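Local coordinates for possible galactose mutarotase (PDB 4RNL), which possibly interconverts the alpha and beta anomers of galactose, as a member of the aldose 1-epimerase (galactose mutarotase) family, at residues A[148-153]-A[173-178]. Numbering follows the deposited sequence.
Sequences GALDVR and APTVVN
Ala173 lays its CB against the bare backbone of Gly148, 3.8 Å from the glycine CA, where the backbones of the two segments come nearest, 4.5 Å from Gly148 CA to Ala173 CA. Having no side chain, Gly148 lets the alanine methyl approach its CA directly. Pro174 points away from 148-153, and its ring touches Leu96 of strand 93-96. Thr175 points back at 148-153: its methyl CG2 lies 4.3 Å from Leu150 CD1, a loose touch, while OG1 is hydrogen-bonded to Pro147 O and to Arg84 NH1. The same guanidinium nitrogen bonds Gly148 O, so Arg84 ties both segments together. Val176 faces the other way, onto Phe94. Val177 then meets Leu150 tip to tip. Its CG2, anti to the carbonyl carbon, fits against both leucine methyls, 3.7 Å from Leu150 CD1 and 3.8 Å from Leu150 CD2; CG1 reaches Leu150 CD2 at 4.0 Å. Leucine CG stands anti to its own backbone N (chi1 -171°), which carries the methyls across to the valine. Apart from Ala173, which is partly exposed, the touching residues are buried, and what meets directly across the segments is apolar. The contact joins the start of strand 150-159, held between strands 132-139 and 162-171 in the nine-stranded antiparallel sheet of the galactose mutarotase beta-sandwich, to the chain leaving 162-171, where 175-176 pairs with 325-326.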
# COMPACT_ATOMS: atom_id res chain seq x y z
N GLY A 148 1.80 21.91 -7.87
CA GLY A 148 1.09 21.35 -9.00
C GLY A 148 -0.22 20.69 -8.63
O GLY A 148 -0.31 19.99 -7.61
N ALA A 149 -1.25 20.92 -9.44
CA ALA A 149 -2.50 20.18 -9.29
C ALA A 149 -2.32 18.80 -9.90
O ALA A 149 -2.00 18.68 -11.09
CB ALA A 149 -3.63 20.93 -9.97
N LEU A 150 -2.52 17.76 -9.10
CA LEU A 150 -2.31 16.39 -9.55
C LEU A 150 -3.66 15.70 -9.75
O LEU A 150 -4.40 15.49 -8.79
CB LEU A 150 -1.45 15.62 -8.55
CG LEU A 150 -0.99 14.23 -9.00
CD1 LEU A 150 0.08 14.33 -10.09
CD2 LEU A 150 -0.47 13.41 -7.82
N ASP A 151 -3.97 15.36 -11.00
CA ASP A 151 -5.22 14.69 -11.36
C ASP A 151 -5.00 13.19 -11.25
O ASP A 151 -4.28 12.60 -12.07
CB ASP A 151 -5.59 15.07 -12.80
CG ASP A 151 -7.01 14.68 -13.17
OD1 ASP A 151 -7.67 13.99 -12.38
OD2 ASP A 151 -7.48 15.06 -14.26
N VAL A 152 -5.59 12.55 -10.24
CA VAL A 152 -5.27 11.16 -9.92
C VAL A 152 -6.46 10.23 -10.10
O VAL A 152 -7.57 10.55 -9.68
CB VAL A 152 -4.80 11.02 -8.45
CG1 VAL A 152 -4.41 9.56 -8.14
CG2 VAL A 152 -3.64 11.96 -8.16
N ARG A 153 -6.21 9.08 -10.73
CA ARG A 153 -7.22 8.03 -10.83
C ARG A 153 -6.61 6.72 -10.38
O ARG A 153 -5.52 6.35 -10.81
CB ARG A 153 -7.72 7.88 -12.28
CG ARG A 153 -8.67 8.96 -12.70
CD ARG A 153 -9.19 8.75 -14.10
NE ARG A 153 -10.25 9.71 -14.40
CZ ARG A 153 -10.04 10.97 -14.73
NH1 ARG A 153 -8.79 11.44 -14.82
NH2 ARG A 153 -11.06 11.78 -14.97
N ALA A 173 1.93 21.09 -13.20
CA ALA A 173 3.24 21.68 -12.91
C ALA A 173 4.15 20.59 -12.34
O ALA A 173 3.65 19.62 -11.77
CB ALA A 173 3.09 22.83 -11.92
N PRO A 174 5.48 20.74 -12.50
CA PRO A 174 6.39 19.71 -11.99
C PRO A 174 6.14 19.40 -10.52
O PRO A 174 5.91 20.31 -9.71
CB PRO A 174 7.78 20.33 -12.18
CG PRO A 174 7.60 21.25 -13.36
CD PRO A 174 6.20 21.80 -13.24
N THR A 175 6.14 18.12 -10.18
CA THR A 175 5.86 17.69 -8.83
C THR A 175 6.55 16.35 -8.61
O THR A 175 7.21 15.84 -9.51
CB THR A 175 4.34 17.57 -8.61
OG1 THR A 175 4.07 17.52 -7.20
CG2 THR A 175 3.75 16.33 -9.30
N VAL A 176 6.41 15.79 -7.41
CA VAL A 176 6.83 14.42 -7.17
C VAL A 176 5.60 13.60 -6.81
O VAL A 176 4.65 14.13 -6.20
CB VAL A 176 7.90 14.32 -6.05
CG1 VAL A 176 9.17 15.05 -6.46
CG2 VAL A 176 7.36 14.89 -4.74
N VAL A 177 5.60 12.34 -7.22
CA VAL A 177 4.46 11.44 -7.03
C VAL A 177 4.99 10.03 -6.74
O VAL A 177 5.91 9.55 -7.41
CB VAL A 177 3.57 11.34 -8.28
CG1 VAL A 177 2.31 10.52 -7.96
CG2 VAL A 177 3.18 12.69 -8.79
N ASN A 178 4.41 9.38 -5.74
CA ASN A 178 4.77 8.01 -5.39
C ASN A 178 3.57 7.42 -4.67
O ASN A 178 3.42 7.59 -3.46
CB ASN A 178 6.01 8.04 -4.48
CG ASN A 178 6.54 6.65 -4.12
OD1 ASN A 178 6.38 5.67 -4.87
ND2 ASN A 178 7.17 6.56 -2.96